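Local atomic coordinates of Tat-secreted protein Rv2525c (Mycobacterium tuberculosis, PDB entry 4PMQ), a protein that may act as a peptidoglycan hydrolase with glycosidase activity, and shows esterase activity toward p-nitrophenyl esters in vitro. Residues Tyr31-Arg35 and Arg89-His94; Thr73-Leu77 and Ser108-Asn112; Ile105-Ile109 and Tyr125-Trp129. All blocks are in the same frame, centred on the assembly; numbering follows the deposited sequence.

Contact 1 of 3, residues Tyr31-Arg35 and Arg89-His94; sequences YVSDR and RGSELH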
loop_
_atom_site.group_PDB
_atom_site.type_symbol
_atom_site.label_atom_id
_atom_site.label_comp_id
_atom_site.label_asym_id
_atom_site.label_seq_id
_atom_site.Cartn_x
_atom_site.Cartn_y
_atom_site.Cartn_z
ATOM N N TYR A 31 6.449 -1.643 2.212
ATOM C CA TYR A 31 6.689 -1.773 0.795
ATOM C C TYR A 31 7.275 -3.094 0.377
ATOM O O TYR A 31 8.355 -3.488 0.845
ATOM C CB TYR A 31 7.660 -0.677 0.343
ATOM C CG TYR A 31 7.062 0.697 0.438
ATOM C CD1 TYR A 31 6.157 1.149 -0.522
ATOM C CD2 TYR A 31 7.377 1.544 1.498
ATOM C CE1 TYR A 31 5.614 2.425 -0.459
ATOM C CE2 TYR A 31 6.828 2.827 1.580
ATOM C CZ TYR A 31 5.953 3.261 0.591
ATOM O OH TYR A 31 5.402 4.520 0.632
ATOM N N VAL A 32 6.625 -3.700 -0.617
ATOM C CA VAL A 32 7.155 -4.894 -1.270
ATOM C C VAL A 32 7.632 -4.446 -2.676
ATOM O O VAL A 32 7.288 -5.035 -3.697
ATOM C CB VAL A 32 6.157 -6.081 -1.278
ATOM C CG1 VAL A 32 5.959 -6.616 0.143
ATOM C CG2 VAL A 32 4.803 -5.706 -1.914
ATOM N N SER A 33 8.446 -3.378 -2.693
ATOM C CA SER A 33 8.971 -2.747 -3.911
ATOM C C SER A 33 10.447 -2.443 -3.829
ATOM O O SER A 33 11.001 -2.254 -2.750
ATOM C CB SER A 33 8.263 -1.419 -4.148
ATOM O OG SER A 33 6.869 -1.586 -4.198
ATOM N N ASP A 34 11.081 -2.348 -4.997
ATOM C CA ASP A 34 12.479 -1.959 -5.113
ATOM C C ASP A 34 12.597 -0.455 -4.954
ATOM O O ASP A 34 11.594 0.268 -5.031
ATOM C CB ASP A 34 13.025 -2.378 -6.486
ATOM C CG ASP A 34 13.093 -3.888 -6.668
ATOM O OD1 ASP A 34 13.755 -4.561 -5.847
ATOM O OD2 ASP A 34 12.479 -4.392 -7.621
ATOM N N ARG A 35 13.839 0.021 -4.851
ATOM C CA ARG A 35 14.130 1.454 -4.814
ATOM C C ARG A 35 14.402 1.928 -6.246
ATOM O O ARG A 35 15.344 1.440 -6.896
ATOM C CB ARG A 35 15.359 1.705 -3.916
ATOM C CG ARG A 35 15.180 1.201 -2.480
ATOM C CD ARG A 35 16.415 1.342 -1.595
ATOM N NE ARG A 35 17.581 0.606 -2.096
ATOM C CZ ARG A 35 17.823 -0.680 -1.841
ATOM N NH1 ARG A 35 16.958 -1.402 -1.129
ATOM N NH2 ARG A 35 18.922 -1.257 -2.309
ATOM N N ARG A 89 6.934 -8.580 -9.400
ATOM C CA ARG A 89 7.994 -8.170 -8.482
ATOM C C ARG A 89 7.449 -8.012 -7.059
ATOM O O ARG A 89 8.029 -8.549 -6.108
ATOM C CB ARG A 89 8.672 -6.895 -8.991
ATOM C CG ARG A 89 9.898 -6.499 -8.179
ATOM C CD ARG A 89 10.959 -7.611 -8.118
ATOM N NE ARG A 89 12.121 -7.151 -7.365
ATOM C CZ ARG A 89 13.042 -7.937 -6.818
ATOM N NH1 ARG A 89 12.943 -9.258 -6.912
ATOM N NH2 ARG A 89 14.073 -7.407 -6.170
ATOM N N GLY A 90 6.292 -7.379 -6.937
ATOM C CA GLY A 90 5.648 -7.236 -5.638
ATOM C C GLY A 90 5.354 -8.586 -5.005
ATOM O O GLY A 90 5.689 -8.818 -3.839
ATOM N N SER A 91 4.867 -9.544 -5.818
ATOM C CA SER A 91 4.571 -10.886 -5.315
ATOM C C SER A 91 5.855 -11.567 -4.797
ATOM O O SER A 91 5.867 -12.169 -3.724
ATOM C CB SER A 91 3.931 -11.734 -6.410
ATOM O OG SER A 91 3.544 -12.969 -5.838
ATOM N N GLU A 92 6.950 -11.410 -5.556
ATOM C CA GLU A 92 8.247 -12.009 -5.242
ATOM C C GLU A 92 8.796 -11.422 -3.921
ATOM O O GLU A 92 9.253 -12.186 -3.051
ATOM C CB GLU A 92 9.207 -11.725 -6.414
ATOM C CG GLU A 92 10.531 -12.456 -6.323
ATOM C CD GLU A 92 11.542 -12.127 -7.409
ATOM O OE1 GLU A 92 11.305 -11.182 -8.201
ATOM O OE2 GLU A 92 12.610 -12.780 -7.418
ATOM N N LEU A 93 8.726 -10.086 -3.781
ATOM C CA LEU A 93 9.245 -9.412 -2.590
ATOM C C LEU A 93 8.375 -9.706 -1.380
ATOM O O LEU A 93 8.907 -9.839 -0.278
ATOM C CB LEU A 93 9.432 -7.904 -2.806
ATOM C CG LEU A 93 10.558 -7.579 -3.815
ATOM C CD1 LEU A 93 10.571 -6.109 -4.144
ATOM C CD2 LEU A 93 11.965 -8.034 -3.275
ATOM N N HIS A 94 7.047 -9.796 -1.580
ATOM C CA HIS A 94 6.137 -10.132 -0.481
ATOM C C HIS A 94 6.530 -11.534 0.033
ATOM O O HIS A 94 6.743 -11.701 1.233
ATOM C CB HIS A 94 4.691 -10.096 -1.013
ATOM C CG HIS A 94 3.656 -10.567 -0.052
ATOM N ND1 HIS A 94 3.035 -9.693 0.823
ATOM C CD2 HIS A 94 3.078 -11.788 0.063
ATOM C CE1 HIS A 94 2.138 -10.408 1.479
ATOM N NE2 HIS A 94 2.126 -11.681 1.055
#
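The loop that leaves strand 27-31 of this TIM-barrel-type domain rests on helix 79-96 through Val32 and Asp34. The polar half of the contact is a salt bridge. Arg89 turns its side, with NE and NH2, to the carboxylate of Asp34. Arg89 NE donates to Asp34 OD2 at 2.8 Å. Arg89 NH2 donates to Asp34 OD1 at 2.9 Å. Both oxygens accept on their syn lone pairs and lie near the guanidinium plane. The two flat groups are nearly coplanar, 24° apart. The third nitrogen, Arg89 NH1, bonds Glu92 OE1 at 2.8 Å, meeting that carboxylate from above its plane. All three guanidinium nitrogens are therefore engaged, which fixes the rotation of the group. Its chain is bent at chi2 (57°), which turns the guanidinium toward the Glu92 and Leu93 side chains, further along the same helix. Leu93 CD2 sits 3.6 Å above the guanidinium plane, toward its rim. The two acids probably stabilise the positive charge between them.

The apolar half centres on Val32, whose CB points at the helix. Val32 CG1 lies 3.6 Å from His94 CA, while CG2 rests beside Gly90, near its O and CA. Leu93 packs its CB against Val32 CB at 4.0 Å, and its CD1 reaches the backbone of Ser33. Val32 O is buried here and has no conventional hydrogen-bond partner in the model. Gly90 CA offers it a CA-H...O contact of 3.4 Å, with 161° at the hydrogen.

Behind the loop, Ser33 OG is bonded to the backbone N of Gln67. The ring of His94 leads away from the loop, and its ND1 is bonded to Ser64 OG of strand 61-66. Val32 and His94 both touch Ile105, so strand 105-108 packs beside the loop and the helix.

Contact 2 of 3, residues Thr73-Leu77 and Ser108-Asn112; sequences TADWL and SIDDN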
loop_
_atom_site.group_PDB
_atom_site.type_symbol
_atom_site.label_atom_id
_atom_site.label_comp_id
_atom_site.label_asym_id
_atom_site.label_seq_id
_atom_site.Cartn_x
_atom_site.Cartn_y
_atom_site.Cartn_z
ATOM N N THR A 73 7.008 8.768 -13.663
ATOM C CA THR A 73 7.296 7.327 -13.712
ATOM C C THR A 73 6.266 6.542 -12.845
ATOM O O THR A 73 6.548 5.401 -12.473
ATOM C CB THR A 73 8.740 7.024 -13.299
ATOM O OG1 THR A 73 8.894 7.381 -11.920
ATOM C CG2 THR A 73 9.778 7.768 -14.178
ATOM N N ALA A 74 5.055 7.112 -12.578
ATOM C CA ALA A 74 4.041 6.371 -11.812
ATOM C C ALA A 74 3.846 4.994 -12.428
ATOM O O ALA A 74 3.866 4.867 -13.665
ATOM C CB ALA A 74 2.720 7.135 -11.783
ATOM N N ASP A 75 3.709 3.959 -11.573
ATOM C CA ASP A 75 3.634 2.584 -12.037
ATOM C C ASP A 75 2.509 2.333 -13.025
ATOM O O ASP A 75 2.687 1.536 -13.954
ATOM C CB ASP A 75 3.478 1.611 -10.856
ATOM C CG ASP A 75 4.598 1.716 -9.838
ATOM O OD1 ASP A 75 5.755 1.939 -10.253
ATOM O OD2 ASP A 75 4.321 1.527 -8.641
ATOM N N TRP A 76 1.343 2.982 -12.814
ATOM C CA TRP A 76 0.159 2.687 -13.639
ATOM C C TRP A 76 0.194 3.319 -15.054
ATOM O O TRP A 76 -0.646 2.970 -15.879
ATOM C CB TRP A 76 -1.091 3.175 -12.884
ATOM C CG TRP A 76 -1.028 4.624 -12.509
ATOM C CD1 TRP A 76 -0.552 5.165 -11.344
ATOM C CD2 TRP A 76 -1.493 5.715 -13.303
ATOM N NE1 TRP A 76 -0.716 6.536 -11.365
ATOM C CE2 TRP A 76 -1.298 6.895 -12.554
ATOM C CE3 TRP A 76 -2.081 5.808 -14.577
ATOM C CZ2 TRP A 76 -1.708 8.146 -13.024
ATOM C CZ3 TRP A 76 -2.496 7.045 -15.026
ATOM C CH2 TRP A 76 -2.274 8.198 -14.270
ATOM N N LEU A 77 1.164 4.195 -15.351
ATOM C CA LEU A 77 1.184 4.829 -16.672
ATOM C C LEU A 77 1.271 3.819 -17.817
ATOM O O LEU A 77 0.629 4.036 -18.847
ATOM C CB LEU A 77 2.317 5.855 -16.791
ATOM C CG LEU A 77 2.173 7.086 -15.881
ATOM C CD1 LEU A 77 3.427 7.953 -15.970
ATOM C CD2 LEU A 77 0.933 7.923 -16.272
ATOM N N SER A 108 -0.161 0.827 -5.680
ATOM C CA SER A 108 -0.356 2.262 -5.490
ATOM C C SER A 108 -0.708 3.064 -6.738
ATOM O O SER A 108 -0.076 2.940 -7.806
ATOM C CB SER A 108 0.881 2.881 -4.859
ATOM O OG SER A 108 1.092 2.227 -3.623
ATOM N N ILE A 109 -1.721 3.929 -6.558
ATOM C CA ILE A 109 -2.185 4.925 -7.512
ATOM C C ILE A 109 -1.917 6.237 -6.749
ATOM O O ILE A 109 -2.847 6.811 -6.183
ATOM C CB ILE A 109 -3.641 4.771 -8.023
ATOM C CG1 ILE A 109 -3.976 3.329 -8.549
ATOM C CG2 ILE A 109 -3.937 5.859 -9.088
ATOM C CD1 ILE A 109 -3.077 2.762 -9.624
ATOM N N ASP A 110 -0.614 6.648 -6.662
ATOM C CA ASP A 110 -0.151 7.808 -5.908
ATOM C C ASP A 110 -0.339 9.076 -6.749
ATOM O O ASP A 110 0.602 9.808 -7.053
ATOM C CB ASP A 110 1.337 7.564 -5.527
ATOM C CG ASP A 110 1.924 8.637 -4.635
ATOM O OD1 ASP A 110 1.148 9.260 -3.860
ATOM O OD2 ASP A 110 3.142 8.894 -4.749
ATOM N N ASP A 111 -1.586 9.290 -7.175
ATOM C CA ASP A 111 -2.004 10.347 -8.088
ATOM C C ASP A 111 -3.476 10.676 -7.890
ATOM O O ASP A 111 -4.210 9.945 -7.192
ATOM C CB ASP A 111 -1.786 9.838 -9.544
ATOM C CG ASP A 111 -0.358 10.000 -10.025
ATOM O OD1 ASP A 111 0.098 11.159 -10.150
ATOM O OD2 ASP A 111 0.312 8.970 -10.243
ATOM N N ASN A 112 -3.912 11.742 -8.561
ATOM C CA ASN A 112 -5.290 12.225 -8.575
ATOM C C ASN A 112 -5.727 12.185 -10.044
ATOM O O ASN A 112 -5.706 13.217 -10.742
ATOM C CB ASN A 112 -5.372 13.643 -7.961
ATOM C CG ASN A 112 -6.787 14.166 -7.986
ATOM O OD1 ASN A 112 -7.730 13.376 -8.118
ATOM N ND2 ASN A 112 -6.954 15.502 -7.878
HETATM O O HOH W 1 1.653 0.772 -8.084
#
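Ala74 is the first residue of 73-77 to meet the other segment: its CB lies 3.4 Å from Asp111 OD2. The contact joins two loops of the TIM-barrel-type domain. One follows strand 61-66 and the other follows strand 105-108, a parallel pair. In this fold such loops at the C-terminal ends of the strands usually surround the active site. Ser108 OG is bonded to Tyr66 O and also to a glycerol, probably from the crystallisation liquor, which is consistent with a pocket here.

Asp75 comes next and reaches across by way of a water. Water 1 lies 2.8 Å from Asp75 OD2 and bridges to the backbone oxygen of Ser108. It has more acceptors around it than protons to give, so the two bonds may not both be made all the time. The carboxylate of Asp75 is also held by the backbone N atoms of Tyr68 and Gly69, which fixes its position.

Trp76 buries most of the surface that 73-77 contributes. Its CG lies between the backbone N and the carbonyl carbon (chi1 56°), and the indole spreads toward 108-112. Ile109 covers one face. Its CG2 makes a CH-pi contact, 4.3 Å from the centroid of the five-membered ring. Ile109 CD1 packs 3.8 Å from Trp76 CB, nearer the root of the side chain. Leu77 CD2 sits over the opposite face of the indole, toward its rim.

Along 108-112, Asp110 is the centre of an inverse gamma turn, closed by a weak bond from Asp111 N to Ile109 O. Asp111 ends this turn, and its carboxylate stands almost perpendicular to the indole (84°). Trp76 NE1 donates to Asp111 OD2 at 2.9 Å; the bond is bent, 144° at the hydrogen, and arrives on the anti side of the carboxylate, somewhat out of its plane.

Contact 3 of 3, residues Ile105-Ile109 and Tyr125-Trp129; sequences IYASI and YLRSW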
loop_
_atom_site.group_PDB
_atom_site.type_symbol
_atom_site.label_atom_id
_atom_site.label_comp_id
_atom_site.label_asym_id
_atom_site.label_seq_id
_atom_site.Cartn_x
_atom_site.Cartn_y
_atom_site.Cartn_z
ATOM N N ILE A 105 -1.823 -7.412 -1.713
ATOM C CA ILE A 105 -0.811 -6.380 -1.875
ATOM C C ILE A 105 -1.545 -5.159 -2.394
ATOM O O ILE A 105 -2.312 -5.240 -3.384
ATOM C CB ILE A 105 0.355 -6.792 -2.800
ATOM C CG1 ILE A 105 1.092 -8.054 -2.295
ATOM C CG2 ILE A 105 1.335 -5.608 -3.045
ATOM C CD1 ILE A 105 2.013 -8.703 -3.419
ATOM N N TYR A 106 -1.361 -4.053 -1.707
ATOM C CA TYR A 106 -1.996 -2.801 -2.133
ATOM C C TYR A 106 -1.152 -2.111 -3.206
ATOM O O TYR A 106 -0.114 -1.529 -2.868
ATOM C CB TYR A 106 -2.168 -1.860 -0.943
ATOM C CG TYR A 106 -3.303 -2.239 -0.019
ATOM C CD1 TYR A 106 -3.126 -3.184 0.991
ATOM C CD2 TYR A 106 -4.549 -1.623 -0.125
ATOM C CE1 TYR A 106 -4.170 -3.517 1.863
ATOM C CE2 TYR A 106 -5.578 -1.901 0.783
ATOM C CZ TYR A 106 -5.395 -2.864 1.757
ATOM O OH TYR A 106 -6.423 -3.108 2.658
ATOM N N ALA A 107 -1.574 -2.210 -4.483
ATOM C CA ALA A 107 -0.936 -1.527 -5.625
ATOM C C ALA A 107 -1.205 -0.018 -5.502
ATOM O O ALA A 107 -2.359 0.387 -5.264
ATOM C CB ALA A 107 -1.481 -2.077 -6.929
ATOM N N SER A 108 -0.161 0.827 -5.680
ATOM C CA SER A 108 -0.356 2.262 -5.490
ATOM C C SER A 108 -0.708 3.064 -6.738
ATOM O O SER A 108 -0.076 2.940 -7.806
ATOM C CB SER A 108 0.881 2.881 -4.859
ATOM O OG SER A 108 1.092 2.227 -3.623
ATOM N N ILE A 109 -1.721 3.929 -6.558
ATOM C CA ILE A 109 -2.185 4.925 -7.512
ATOM C C ILE A 109 -1.917 6.237 -6.749
ATOM O O ILE A 109 -2.847 6.811 -6.183
ATOM C CB ILE A 109 -3.641 4.771 -8.023
ATOM C CG1 ILE A 109 -3.976 3.329 -8.549
ATOM C CG2 ILE A 109 -3.937 5.859 -9.088
ATOM C CD1 ILE A 109 -3.077 2.762 -9.624
ATOM N N TYR A 125 -3.886 -1.609 -15.815
ATOM C CA TYR A 125 -2.826 -1.777 -14.802
ATOM C C TYR A 125 -3.315 -2.694 -13.653
ATOM O O TYR A 125 -2.688 -3.724 -13.347
ATOM C CB TYR A 125 -2.394 -0.405 -14.235
ATOM C CG TYR A 125 -1.338 -0.513 -13.158
ATOM C CD1 TYR A 125 -0.031 -0.886 -13.471
ATOM C CD2 TYR A 125 -1.637 -0.234 -11.824
ATOM C CE1 TYR A 125 0.944 -1.003 -12.488
ATOM C CE2 TYR A 125 -0.665 -0.356 -10.825
ATOM C CZ TYR A 125 0.620 -0.763 -11.161
ATOM O OH TYR A 125 1.594 -0.914 -10.201
ATOM N N LEU A 126 -4.477 -2.347 -13.080
ATOM C CA LEU A 126 -5.062 -3.102 -11.963
ATOM C C LEU A 126 -5.555 -4.504 -12.404
ATOM O O LEU A 126 -5.451 -5.460 -11.620
ATOM C CB LEU A 126 -6.182 -2.304 -11.280
ATOM C CG LEU A 126 -5.737 -1.053 -10.495
ATOM C CD1 LEU A 126 -6.933 -0.344 -9.874
ATOM C CD2 LEU A 126 -4.688 -1.380 -9.402
ATOM N N ARG A 127 -6.052 -4.637 -13.662
ATOM C CA ARG A 127 -6.462 -5.956 -14.166
ATOM C C ARG A 127 -5.195 -6.862 -14.258
ATOM O O ARG A 127 -5.292 -8.059 -13.962
ATOM C CB ARG A 127 -7.192 -5.861 -15.499
ATOM C CG ARG A 127 -8.600 -5.283 -15.374
ATOM C CD ARG A 127 -9.300 -5.260 -16.719
ATOM N NE ARG A 127 -10.712 -4.884 -16.603
ATOM C CZ ARG A 127 -11.448 -4.413 -17.599
ATOM N NH1 ARG A 127 -10.912 -4.224 -18.799
ATOM N NH2 ARG A 127 -12.717 -4.080 -17.393
ATOM N N SER A 128 -4.012 -6.287 -14.640
ATOM C CA SER A 128 -2.762 -7.080 -14.658
ATOM C C SER A 128 -2.403 -7.556 -13.267
ATOM O O SER A 128 -1.998 -8.716 -13.106
ATOM C CB SER A 128 -1.609 -6.278 -15.241
ATOM O OG SER A 128 -1.727 -6.263 -16.648
ATOM N N TRP A 129 -2.566 -6.681 -12.231
ATOM C CA TRP A 129 -2.337 -7.121 -10.864
ATOM C C TRP A 129 -3.253 -8.313 -10.553
ATOM O O TRP A 129 -2.777 -9.312 -10.010
ATOM C CB TRP A 129 -2.564 -5.976 -9.872
ATOM C CG TRP A 129 -1.322 -5.174 -9.642
ATOM C CD1 TRP A 129 -0.865 -4.125 -10.383
ATOM C CD2 TRP A 129 -0.355 -5.387 -8.600
ATOM N NE1 TRP A 129 0.314 -3.641 -9.845
ATOM C CE2 TRP A 129 0.669 -4.419 -8.774
ATOM C CE3 TRP A 129 -0.244 -6.312 -7.551
ATOM C CZ2 TRP A 129 1.752 -4.310 -7.891
ATOM C CZ3 TRP A 129 0.837 -6.209 -6.677
ATOM C CH2 TRP A 129 1.809 -5.209 -6.841
HETATM O O HOH W 1 1.653 0.772 -8.084
#
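Trp129 lays its indole against Ala107, and its side chain can be followed outward from CB, which points at the strand. CG is 4.1 Å from Ala107 CB. CD1 of Trp129 stands 3.7 Å above the ring plane of Tyr125, toward the rim. NE1 donates to Tyr125 OH at 3.0 Å, in a fairly straight bond (158° at the hydrogen). CE2 lies 3.7 Å from Ala107 CB, the methyl that sits over the middle of the indole face in a CH-pi contact. At the tip, CZ3 packs 3.7 Å from Ile105 CG2, and CH2 touches the same methyl.

These residues belong to the beta-alpha-beta unit of strand 105-108, helix 115-133 and strand 138-142. Strand and helix run nearly antiparallel (159°), as expected when the helix returns the chain to a parallel neighbour in a TIM-barrel-type fold. Leu126 CD2 meets Ala107 CB, and the Leu126 side chain also touches Val140 of strand 138-142.

Tyr125 has its CG anti to the backbone N (chi1 178°), which sends the ring toward Ile109, just past the strand end. Ile109 CD1 slides past it, 4.0 Å from Tyr125 CD2. Tyr125 OH, already accepting from Trp129 NE1, lies 2.7 Å from water 1, which in turn can donate to Ser108 O.

Contact 3 is fully buried and almost wholly apolar across its two segments, with aromatic rings on methyl groups. Contact 2 is also buried, but mixes such packing with a carboxylate and a water. Contact 1 is only partly buried, and a salt-bridge network lies on its outer part. Contacts 2 and 3 share Ser108, Ile109 and water 1, and meet where Trp76 CA packs against Tyr125 CG. Contacts 1 and 3 meet at Ile105, whose CG2 touches Val32 CG2. Contacts 1 and 2 do not touch; their nearest atoms are about 6 Å apart. Strand 105-108 thus connects the helix-side packing with the loops beyond its C-terminal end.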